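Local coordinates for protein ADP-dependent L-serine kinase SerK (Thermococcus kodakarensis KOD1, PDB 5X0J) that phosphorylates free L-serine with ADP as phosphate donor, giving O-phospho-L-serine and AMP in the first step of L-cysteine synthesis from L-serine, at residues 50-55 / 71-76; 19-24 / 87-92; 115-120 / 159-164. The protein carries 1 engineered substitution. One frame throughout, in Å; residues are numbered along the deposited sequence. Where two conformers were deposited one is given.

Contact 1 (50-55 / 71-76); sequences FWKPML and HHRWAG. With AMP (adenosine monophosphate), chain B; SEP (phosphoserine), chain C.
R73 reaches from helix 71-80 to the backbone of 50-55 and is gripped there from several directions. Its NH1 donates to K52 O at 3.0 Å, lying above that carbonyl's plane although the oxygen is nearly in the guanidinium plane, and makes a weak bond to P53 O. A bend at chi3 (-74°) turns the guanidinium so that NE meets AMP O1P at 2.8 Å while NH2 meets AMP O3P at 2.8 Å. R73 N also gives its hydrogen to O1P, so one arginine holds two phosphate oxygens. M54 CG lies over one face of the guanidinium, with K52 CD over the opposite face, and M54 CE meets W74 CB at 3.9 Å. F50 CZ presses on R73 CD at 3.7 Å, and the F50 ring lays a face against AMP C2. Replacing R73 by an alanine would remove the guanidinium, and O1P and O3P of AMP would probably lose its charge and the K52 carbonyl this donor. The polar flank is looser: a water joins P53 O to R73 NH2, and partly exposed K52 sends NZ to AMP O3' at 2.9 Å. At the helix start, H71 ND1 binds phosphoserine O3P and H72 ND1 binds AMP O2P, both at 2.7 Å. Helix 34-47 packs on F50 and R73 through F40, M54 pairs with strand 84-90, and W74 touches M26 of strand 26-27.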
loop_
_atom_site.group_PDB
_atom_site.type_symbol
_atom_site.label_atom_id
_atom_site.label_comp_id
_atom_site.label_asym_id
_atom_site.label_seq_id
_atom_site.Cartn_x
_atom_site.Cartn_y
_atom_site.Cartn_z
ATOM N N PHE A 50 -16.905 -8.483 8.292
ATOM C CA PHE A 50 -16.011 -7.369 7.984
ATOM C C PHE A 50 -15.476 -6.898 9.337
ATOM O O PHE A 50 -16.234 -6.389 10.145
ATOM C CB PHE A 50 -16.792 -6.271 7.254
ATOM C CG PHE A 50 -15.945 -5.115 6.785
ATOM C CD1 PHE A 50 -15.635 -4.071 7.649
ATOM C CD2 PHE A 50 -15.478 -5.058 5.476
ATOM C CE1 PHE A 50 -14.871 -3.009 7.209
ATOM C CE2 PHE A 50 -14.706 -3.978 5.038
ATOM C CZ PHE A 50 -14.423 -2.958 5.920
ATOM N N TRP A 51 -14.181 -7.114 9.588
ATOM C CA TRP A 51 -13.622 -6.987 10.951
ATOM C C TRP A 51 -12.633 -5.842 11.182
ATOM O O TRP A 51 -12.178 -5.671 12.304
ATOM C CB TRP A 51 -13.016 -8.333 11.430
ATOM C CG TRP A 51 -11.977 -8.919 10.498
ATOM C CD1 TRP A 51 -12.169 -9.911 9.575
ATOM C CD2 TRP A 51 -10.606 -8.525 10.377
ATOM N NE1 TRP A 51 -10.998 -10.172 8.915
ATOM C CE2 TRP A 51 -10.023 -9.333 9.373
ATOM C CE3 TRP A 51 -9.799 -7.591 11.045
ATOM C CZ2 TRP A 51 -8.678 -9.209 8.993
ATOM C CZ3 TRP A 51 -8.448 -7.480 10.678
ATOM C CH2 TRP A 51 -7.911 -8.287 9.655
ATOM N N LYS A 52 -12.329 -5.059 10.156
ATOM C CA LYS A 52 -11.336 -3.984 10.254
ATOM C C LYS A 52 -11.912 -2.699 9.665
ATOM O O LYS A 52 -12.132 -2.632 8.470
ATOM C CB LYS A 52 -10.057 -4.365 9.499
ATOM C CG LYS A 52 -8.930 -3.368 9.706
ATOM C CD LYS A 52 -7.705 -3.655 8.851
ATOM C CE LYS A 52 -6.879 -4.797 9.377
ATOM N NZ LYS A 52 -5.524 -4.771 8.763
ATOM N N PRO A 53 -12.113 -1.657 10.482
ATOM C CA PRO A 53 -12.695 -0.439 9.911
ATOM C C PRO A 53 -11.731 0.298 9.011
ATOM O O PRO A 53 -10.524 0.269 9.236
ATOM C CB PRO A 53 -12.998 0.428 11.141
ATOM C CG PRO A 53 -12.021 -0.029 12.142
ATOM C CD PRO A 53 -11.877 -1.515 11.930
ATOM N N MET A 54 -12.288 0.965 8.016
ATOM C CA MET A 54 -11.473 1.822 7.162
ATOM C C MET A 54 -11.027 3.046 7.941
ATOM O O MET A 54 -11.651 3.446 8.917
ATOM C CB MET A 54 -12.234 2.259 5.925
ATOM C CG MET A 54 -12.474 1.136 4.926
ATOM S SD MET A 54 -13.363 1.734 3.475
ATOM C CE MET A 54 -12.159 2.903 2.813
ATOM N N LEU A 55 -9.912 3.630 7.512
ATOM C CA LEU A 55 -9.437 4.889 8.080
ATOM C C LEU A 55 -9.689 5.973 7.035
ATOM O O LEU A 55 -9.288 5.831 5.874
ATOM C CB LEU A 55 -7.957 4.805 8.445
ATOM C CG LEU A 55 -7.520 3.749 9.468
ATOM C CD1 LEU A 55 -6.018 3.838 9.722
ATOM C CD2 LEU A 55 -8.307 3.873 10.764
ATOM N N HIS A 71 -7.954 1.024 0.590
ATOM C CA HIS A 71 -8.228 1.056 -0.851
ATOM C C HIS A 71 -8.830 -0.228 -1.389
ATOM O O HIS A 71 -9.720 -0.185 -2.243
ATOM C CB HIS A 71 -6.961 1.401 -1.613
ATOM C CG HIS A 71 -6.560 2.817 -1.426
ATOM N ND1 HIS A 71 -5.918 3.256 -0.293
ATOM C CD2 HIS A 71 -6.815 3.920 -2.166
ATOM C CE1 HIS A 71 -5.737 4.559 -0.369
ATOM N NE2 HIS A 71 -6.290 4.985 -1.488
ATOM N N HIS A 72 -8.363 -1.355 -0.870
ATOM C CA HIS A 72 -8.800 -2.661 -1.365
ATOM C C HIS A 72 -10.148 -3.044 -0.791
ATOM O O HIS A 72 -11.012 -3.551 -1.517
ATOM C CB HIS A 72 -7.709 -3.698 -1.106
ATOM C CG HIS A 72 -6.424 -3.365 -1.798
ATOM N ND1 HIS A 72 -5.526 -2.446 -1.304
ATOM C CD2 HIS A 72 -5.931 -3.763 -2.991
ATOM C CE1 HIS A 72 -4.511 -2.331 -2.136
ATOM N NE2 HIS A 72 -4.734 -3.126 -3.161
ATOM N N ARG A 73 -10.348 -2.762 0.491
ATOM C CA ARG A 73 -11.682 -2.915 1.072
ATOM C C ARG A 73 -12.705 -2.074 0.287
ATOM O O ARG A 73 -13.797 -2.558 -0.068
ATOM C CB ARG A 73 -11.703 -2.528 2.544
ATOM C CG ARG A 73 -11.223 -3.629 3.475
ATOM C CD ARG A 73 -10.867 -3.105 4.848
ATOM N NE ARG A 73 -9.601 -2.366 4.831
ATOM C CZ ARG A 73 -9.134 -1.628 5.835
ATOM N NH1 ARG A 73 -9.817 -1.508 6.979
ATOM N NH2 ARG A 73 -7.959 -1.019 5.714
ATOM N N TRP A 74 -12.349 -0.821 0.009
ATOM C CA TRP A 74 -13.265 0.087 -0.711
ATOM C C TRP A 74 -13.573 -0.438 -2.114
ATOM O O TRP A 74 -14.741 -0.571 -2.494
ATOM C CB TRP A 74 -12.660 1.494 -0.751
ATOM C CG TRP A 74 -13.324 2.472 -1.677
ATOM C CD1 TRP A 74 -14.478 3.180 -1.446
ATOM C CD2 TRP A 74 -12.852 2.877 -2.966
ATOM N NE1 TRP A 74 -14.745 3.999 -2.513
ATOM C CE2 TRP A 74 -13.763 3.840 -3.458
ATOM C CE3 TRP A 74 -11.729 2.536 -3.746
ATOM C CZ2 TRP A 74 -13.606 4.443 -4.723
ATOM C CZ3 TRP A 74 -11.561 3.142 -4.987
ATOM C CH2 TRP A 74 -12.504 4.083 -5.466
ATOM N N ALA A 75 -12.538 -0.779 -2.870
ATOM C CA ALA A 75 -12.730 -1.296 -4.226
ATOM C C ALA A 75 -13.462 -2.636 -4.226
ATOM O O ALA A 75 -14.332 -2.880 -5.065
ATOM C CB ALA A 75 -11.395 -1.443 -4.937
ATOM N N GLY A 76 -13.104 -3.517 -3.290
ATOM C CA GLY A 76 -13.741 -4.823 -3.196
ATOM C C GLY A 76 -15.209 -4.756 -2.812
ATOM O O GLY A 76 -16.052 -5.419 -3.427
HETATM P P AMP B . -6.831 -2.248 2.299
HETATM O O1P AMP B . -8.340 -2.412 2.371
HETATM O O2P AMP B . -6.378 -1.528 1.045
HETATM O O3P AMP B . -6.271 -1.688 3.580
HETATM O "O5'" AMP B . -6.218 -3.725 2.135
HETATM C "C5'" AMP B . -6.944 -4.904 2.472
HETATM C "C4'" AMP B . -7.242 -4.927 3.961
HETATM O "O4'" AMP B . -8.335 -5.791 4.201
HETATM C "C3'" AMP B . -6.138 -5.490 4.883
HETATM O "O3'" AMP B . -5.901 -4.559 5.935
HETATM C "C2'" AMP B . -6.670 -6.791 5.485
HETATM O "O2'" AMP B . -6.217 -7.038 6.813
HETATM C "C1'" AMP B . -8.135 -6.465 5.412
HETATM N N9 AMP B . -9.087 -7.591 5.493
HETATM C C8 AMP B . -8.912 -8.875 5.128
HETATM N N7 AMP B . -10.041 -9.597 5.333
HETATM C C5 AMP B . -10.951 -8.749 5.828
HETATM C C6 AMP B . -12.351 -8.849 6.275
HETATM N N6 AMP B . -12.995 -10.035 6.212
HETATM N N1 AMP B . -12.938 -7.719 6.733
HETATM C C2 AMP B . -12.303 -6.525 6.798
HETATM N N3 AMP B . -11.026 -6.370 6.416
HETATM C C4 AMP B . -10.326 -7.426 5.936
HETATM N N SEP C . -2.830 3.711 2.683
HETATM C CA SEP C . -2.562 2.403 3.357
HETATM C CB SEP C . -1.818 1.485 2.386
HETATM O OG SEP C . -2.609 1.311 1.212
HETATM C C SEP C . -1.816 2.621 4.647
HETATM O O SEP C . -1.209 1.672 5.183
HETATM O OXT SEP C . -1.797 3.741 5.191
HETATM P P SEP C . -3.984 0.451 1.250
HETATM O O1P SEP C . -3.790 -0.569 2.362
HETATM O O2P SEP C . -4.013 -0.138 -0.124
HETATM O O3P SEP C . -5.074 1.461 1.503
HETATM O O HOH W 1 -7.746 0.162 8.504
#

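Contact 2 (19-24 / 87-92); sequences VFIELD and SVILDY
V19 opens strand 19-22 by pairing with S87 of strand 84-90 as an antiparallel hydrogen-bonded pair. V19 N donates to S87 O at 2.9 Å, nearly straight at 167° and in the carbonyl plane. The return bond, S87 N to V19 O at 2.8 Å, is more bent, and its donor stands above the plane of the V19 carbonyl. V19 CG1 sits between the backbone N and the carbonyl carbon (chi1 53°), which places this methyl beside S87 O and 4.2 Å from I89 CD1. F20 turns away from 87-92 and lays its ring in a cation-pi contact with R84. I21 turns back toward the partner strand: its CB and CG1 lie against the S87 side chain, with I21 CB 3.9 Å from S87 OG, and its backbone continues the pairing to 84-90 through A85. Farther out, I21 CD1 meets I89 CD1 at 4.1 Å, the two side chains crossing at about a right angle, so the I89 terminal methyl touches both V19 and I21. Beyond I21 the segments separate, as the short strand axes stand 86° apart. L23 carries its carbonyl to W74 NE1 instead, and its backbone pairs with K83. Strand 19-22 is an outermost strand of the mixed sheet. S87 OG bonds to A85 O, so the serine hydroxyl is satisfied within its own strand. Across the segments, then, two main-chain bonds that do not depend on side-chain identity hold the strands, and the methyls of V19, I21 and I89 add a partly exposed apolar patch.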
loop_
_atom_site.group_PDB
_atom_site.type_symbol
_atom_site.label_atom_id
_atom_site.label_comp_id
_atom_site.label_asym_id
_atom_site.label_seq_id
_atom_site.Cartn_x
_atom_site.Cartn_y
_atom_site.Cartn_z
ATOM N N VAL A 19 -18.196 4.202 12.398
ATOM C CA VAL A 19 -19.404 4.786 11.835
ATOM C C VAL A 19 -19.475 4.347 10.379
ATOM O O VAL A 19 -18.466 4.325 9.682
ATOM C CB VAL A 19 -19.415 6.331 11.968
ATOM C CG1 VAL A 19 -18.150 6.977 11.410
ATOM C CG2 VAL A 19 -20.662 6.918 11.308
ATOM N N PHE A 20 -20.668 3.995 9.918
ATOM C CA PHE A 20 -20.854 3.673 8.519
ATOM C C PHE A 20 -20.711 4.941 7.686
ATOM O O PHE A 20 -21.315 5.971 8.003
ATOM C CB PHE A 20 -22.236 3.068 8.271
ATOM C CG PHE A 20 -22.390 1.646 8.737
ATOM C CD1 PHE A 20 -21.514 0.648 8.324
ATOM C CD2 PHE A 20 -23.456 1.289 9.549
ATOM C CE1 PHE A 20 -21.680 -0.658 8.740
ATOM C CE2 PHE A 20 -23.621 -0.015 9.973
ATOM C CZ PHE A 20 -22.735 -0.993 9.565
ATOM N N ILE A 21 -19.912 4.857 6.621
ATOM C CA ILE A 21 -19.763 5.939 5.650
ATOM C C ILE A 21 -19.985 5.331 4.274
ATOM O O ILE A 21 -19.541 4.212 3.991
ATOM C CB ILE A 21 -18.367 6.605 5.750
ATOM C CG1 ILE A 21 -18.164 7.261 7.125
ATOM C CG2 ILE A 21 -18.159 7.635 4.649
ATOM C CD1 ILE A 21 -19.036 8.471 7.409
ATOM N N GLU A 22 -20.688 6.067 3.420
ATOM C CA GLU A 22 -20.981 5.587 2.077
ATOM C C GLU A 22 -19.709 5.510 1.234
ATOM O O GLU A 22 -18.901 6.435 1.245
ATOM C CB GLU A 22 -22.024 6.491 1.406
ATOM C CG GLU A 22 -23.392 6.393 2.061
ATOM C CD GLU A 22 -24.445 7.274 1.413
ATOM O OE2 GLU A 22 -25.634 7.137 1.789
ATOM N N LEU A 23 -19.558 4.407 0.509
ATOM C CA LEU A 23 -18.377 4.171 -0.336
ATOM C C LEU A 23 -18.208 5.277 -1.392
ATOM O O LEU A 23 -17.089 5.642 -1.720
ATOM C CB LEU A 23 -18.435 2.788 -1.003
ATOM C CG LEU A 23 -18.444 1.579 -0.045
ATOM C CD1 LEU A 23 -18.851 0.302 -0.759
ATOM C CD2 LEU A 23 -17.103 1.368 0.655
ATOM N N ASP A 24 -19.314 5.820 -1.896
ATOM C CA ASP A 24 -19.231 6.894 -2.896
ATOM C C ASP A 24 -18.828 8.266 -2.333
ATOM O O ASP A 24 -18.685 9.217 -3.111
ATOM C CB ASP A 24 -20.531 6.984 -3.736
ATOM C CG ASP A 24 -21.725 7.565 -2.967
ATOM O OD1 ASP A 24 -21.592 7.953 -1.791
ATOM O OD2 ASP A 24 -22.819 7.669 -3.566
ATOM N N SER A 87 -16.112 2.762 9.348
ATOM C CA SER A 87 -15.007 3.687 9.179
ATOM C C SER A 87 -14.674 4.404 10.468
ATOM O O SER A 87 -15.522 4.548 11.346
ATOM C CB SER A 87 -15.366 4.739 8.129
ATOM O OG SER A 87 -15.645 4.128 6.890
ATOM N N VAL A 88 -13.428 4.857 10.550
ATOM C CA VAL A 88 -12.975 5.767 11.591
ATOM C C VAL A 88 -12.556 7.054 10.884
ATOM O O VAL A 88 -11.709 7.025 9.988
ATOM C CB VAL A 88 -11.806 5.166 12.392
ATOM C CG1 VAL A 88 -11.316 6.143 13.451
ATOM C CG2 VAL A 88 -12.249 3.877 13.045
ATOM N N ILE A 89 -13.153 8.175 11.287
ATOM C CA ILE A 89 -12.817 9.482 10.719
ATOM C C ILE A 89 -11.719 10.124 11.564
ATOM O O ILE A 89 -11.947 10.473 12.720
ATOM C CB ILE A 89 -14.046 10.414 10.643
ATOM C CG1 ILE A 89 -15.148 9.774 9.784
ATOM C CG2 ILE A 89 -13.648 11.786 10.088
ATOM C CD1 ILE A 89 -16.488 10.463 9.871
ATOM N N LEU A 90 -10.550 10.309 10.960
ATOM C CA LEU A 90 -9.369 10.847 11.631
ATOM C C LEU A 90 -9.184 12.319 11.323
ATOM O O LEU A 90 -9.778 12.841 10.381
ATOM C CB LEU A 90 -8.128 10.124 11.130
ATOM C CG LEU A 90 -8.111 8.613 11.313
ATOM C CD1 LEU A 90 -6.913 8.031 10.576
ATOM C CD2 LEU A 90 -8.087 8.243 12.795
ATOM N N ASP A 91 -8.332 12.969 12.106
ATOM C CA ASP A 91 -7.915 14.347 11.867
ATOM C C ASP A 91 -6.588 14.265 11.108
ATOM O O ASP A 91 -5.544 14.045 11.714
ATOM C CB ASP A 91 -7.750 15.067 13.205
ATOM C CG ASP A 91 -7.247 16.489 13.061
ATOM O OD1 ASP A 91 -7.103 16.971 11.914
ATOM O OD2 ASP A 91 -6.980 17.123 14.099
ATOM N N TYR A 92 -6.627 14.436 9.791
ATOM C CA TYR A 92 -5.455 14.131 8.953
ATOM C C TYR A 92 -4.200 14.925 9.320
ATOM O O TYR A 92 -3.098 14.365 9.336
ATOM C CB TYR A 92 -5.752 14.300 7.455
ATOM C CG TYR A 92 -4.747 13.562 6.597
ATOM C CD1 TYR A 92 -4.600 12.184 6.712
ATOM C CD2 TYR A 92 -3.932 14.232 5.692
ATOM C CE1 TYR A 92 -3.678 11.492 5.951
ATOM C CE2 TYR A 92 -3.008 13.549 4.919
ATOM C CZ TYR A 92 -2.881 12.176 5.045
ATOM O OH TYR A 92 -1.953 11.489 4.287
#

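Contact 3 (115-120 / 159-164); sequences ERLKKE and KKVSKV
E120 and K163 form the ionic link between the end of the 115-120 segment and helix 155-170. K163 NZ meets E120 OE2 at 2.8 Å on the syn side, slightly out of the carboxylate plane, and the two side chains cross at about a right angle. A bend at chi2 (71°) in E120 swings the carboxylate toward the lysine, whose otherwise extended chain turns at chi4 (-72°) to bring NZ to it. K163 NZ has a second acid partner in E167, so the ammonium is shared between two carboxylates. Apolar contacts fill the space between the helices. L117 CD2 is the branch that does the touching, reaching V161 CA at 3.9 Å and V164 CB at the same distance, while also lying near V161 CG2. V164 uses both methyls: CG1 rests on R116 CB at 3.7 Å, and CG2 lies 3.8 Å from both E120 CB and E120 CG, the two side chains sliding past each other in opposite directions. The aliphatic parts of charged residues continue this packing, with E120 CG against K160 CB at 4.0 Å. R116 contributes its CB here, whereas its guanidinium runs on to salt bridges with E171 and E167, so E167 joins the charges of R116 and K163. The short helix axes approach to 9.6 Å with their directions 132° apart, a steeply inclined antiparallel packing in the C-terminal SerK region. Helices 110-119 and 155-170 meet beside strand 148-151, where I151 touches both L117 and V161, and L122, just past the first segment, closes on V161.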
loop_
_atom_site.group_PDB
_atom_site.type_symbol
_atom_site.label_atom_id
_atom_site.label_comp_id
_atom_site.label_asym_id
_atom_site.label_seq_id
_atom_site.Cartn_x
_atom_site.Cartn_y
_atom_site.Cartn_z
ATOM N N GLU A 115 14.216 -7.932 -16.650
ATOM C CA GLU A 115 13.783 -8.056 -18.054
ATOM C C GLU A 115 12.402 -7.440 -18.263
ATOM O O GLU A 115 12.154 -6.696 -19.219
ATOM C CB GLU A 115 13.755 -9.547 -18.459
ATOM C CG GLU A 115 13.241 -9.861 -19.859
ATOM C CD GLU A 115 13.407 -11.329 -20.227
ATOM O OE1 GLU A 115 13.076 -12.201 -19.392
ATOM O OE2 GLU A 115 13.853 -11.608 -21.358
ATOM N N ARG A 116 11.480 -7.789 -17.362
ATOM C CA ARG A 116 10.107 -7.262 -17.444
ATOM C C ARG A 116 10.051 -5.758 -17.171
ATOM O O ARG A 116 9.297 -5.042 -17.830
ATOM C CB ARG A 116 9.146 -8.015 -16.509
ATOM C CG ARG A 116 8.721 -9.384 -17.024
ATOM C CD ARG A 116 7.686 -9.283 -18.138
ATOM N NE ARG A 116 6.347 -8.941 -17.657
ATOM C CZ ARG A 116 5.481 -9.797 -17.114
ATOM N NH1 ARG A 116 5.791 -11.075 -16.960
ATOM N NH2 ARG A 116 4.288 -9.363 -16.712
ATOM N N LEU A 117 10.830 -5.281 -16.207
ATOM C CA LEU A 117 10.939 -3.838 -15.963
ATOM C C LEU A 117 11.462 -3.090 -17.200
ATOM O O LEU A 117 10.894 -2.071 -17.610
ATOM C CB LEU A 117 11.835 -3.567 -14.757
ATOM C CG LEU A 117 11.293 -4.027 -13.397
ATOM C CD1 LEU A 117 12.383 -3.841 -12.356
ATOM C CD2 LEU A 117 10.031 -3.271 -12.982
ATOM N N LYS A 118 12.512 -3.626 -17.816
ATOM C CA LYS A 118 13.072 -3.019 -19.024
ATOM C C LYS A 118 12.081 -3.057 -20.190
ATOM O O LYS A 118 11.976 -2.073 -20.933
ATOM C CB LYS A 118 14.400 -3.676 -19.388
ATOM C CG LYS A 118 15.517 -3.296 -18.435
ATOM C CD LYS A 118 16.830 -3.972 -18.794
ATOM C CE LYS A 118 17.936 -3.506 -17.874
ATOM N NZ LYS A 118 19.273 -3.953 -18.328
ATOM N N LYS A 119 11.306 -4.137 -20.318
ATOM C CA LYS A 119 10.288 -4.209 -21.388
ATOM C C LYS A 119 9.221 -3.127 -21.217
ATOM O O LYS A 119 8.703 -2.593 -22.200
ATOM C CB LYS A 119 9.635 -5.596 -21.453
ATOM C CG LYS A 119 8.658 -5.777 -22.613
ATOM C CD LYS A 119 7.205 -5.525 -22.196
ATOM C CE LYS A 119 6.254 -5.536 -23.389
ATOM N NZ LYS A 119 4.837 -5.307 -22.984
ATOM N N GLU A 120 8.903 -2.809 -19.961
ATOM C CA GLU A 120 7.995 -1.713 -19.631
ATOM C C GLU A 120 8.562 -0.321 -19.946
ATOM O O GLU A 120 7.848 0.667 -19.829
ATOM C CB GLU A 120 7.635 -1.777 -18.135
ATOM C CG GLU A 120 6.245 -1.261 -17.774
ATOM C CD GLU A 120 5.119 -2.170 -18.241
ATOM O OE1 GLU A 120 5.388 -3.307 -18.687
ATOM O OE2 GLU A 120 3.944 -1.755 -18.157
ATOM N N LYS A 159 4.785 3.794 -10.774
ATOM C CA LYS A 159 3.620 3.075 -11.284
ATOM C C LYS A 159 3.990 1.954 -12.254
ATOM O O LYS A 159 3.417 0.872 -12.204
ATOM C CB LYS A 159 2.625 4.037 -11.922
ATOM C CG LYS A 159 1.974 4.975 -10.922
ATOM C CD LYS A 159 1.010 5.931 -11.591
ATOM C CE LYS A 159 0.230 6.715 -10.555
ATOM N NZ LYS A 159 -0.602 7.785 -11.171
ATOM N N LYS A 160 4.956 2.199 -13.139
ATOM C CA LYS A 160 5.364 1.165 -14.095
ATOM C C LYS A 160 6.003 -0.016 -13.366
ATOM O O LYS A 160 5.714 -1.169 -13.683
ATOM C CB LYS A 160 6.320 1.736 -15.143
ATOM C CG LYS A 160 5.649 2.720 -16.085
ATOM C CD LYS A 160 6.622 3.315 -17.091
ATOM C CE LYS A 160 5.948 4.384 -17.935
ATOM N NZ LYS A 160 6.891 5.066 -18.858
ATOM N N VAL A 161 6.853 0.273 -12.383
ATOM C CA VAL A 161 7.439 -0.790 -11.559
ATOM C C VAL A 161 6.342 -1.608 -10.874
ATOM O O VAL A 161 6.348 -2.829 -10.921
ATOM C CB VAL A 161 8.414 -0.231 -10.494
ATOM C CG1 VAL A 161 8.815 -1.303 -9.485
ATOM C CG2 VAL A 161 9.657 0.338 -11.159
ATOM N N SER A 162 5.386 -0.912 -10.254
ATOM C CA SER A 162 4.351 -1.567 -9.476
ATOM C C SER A 162 3.466 -2.447 -10.368
ATOM O O SER A 162 3.038 -3.523 -9.963
ATOM C CB SER A 162 3.521 -0.524 -8.747
ATOM O OG SER A 162 4.331 0.190 -7.820
ATOM N N LYS A 163 3.197 -1.971 -11.586
ATOM C CA LYS A 163 2.407 -2.713 -12.572
ATOM C C LYS A 163 3.094 -4.027 -12.974
ATOM O O LYS A 163 2.464 -5.075 -13.034
ATOM C CB LYS A 163 2.157 -1.830 -13.795
ATOM C CG LYS A 163 1.369 -2.469 -14.929
ATOM C CD LYS A 163 1.152 -1.442 -16.032
ATOM C CE LYS A 163 0.515 -2.056 -17.274
ATOM N NZ LYS A 163 1.454 -2.934 -18.023
ATOM N N VAL A 164 4.392 -3.961 -13.236
ATOM C CA VAL A 164 5.147 -5.160 -13.554
ATOM C C VAL A 164 5.080 -6.171 -12.404
ATOM O O VAL A 164 4.842 -7.353 -12.638
ATOM C CB VAL A 164 6.612 -4.819 -13.894
ATOM C CG1 VAL A 164 7.502 -6.067 -13.896
ATOM C CG2 VAL A 164 6.679 -4.121 -15.241
#

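Contacts 1 and 2 belong to the ParB-like N-terminal range, and contact 3 to the SerK C-terminal range. Along the chain, contact 1 is nested inside the loop closed by contact 2; contact 3 follows both. The first two have centres 11 Å apart and share the mixed sheet, where strands 54-58 and 84-90 are neighbours; M54 O probably accepts a hydrogen bond from V88 N. Contact 3 lies across the chain's centre, 28 Å from contact 1 and 34 Å from contact 2, centre to centre. It joins helices 110-119 and 155-170, away from the AMP and phosphoserine held at contact 1, although the phosphoserine pocket also takes W102 and K221 from later in the chain.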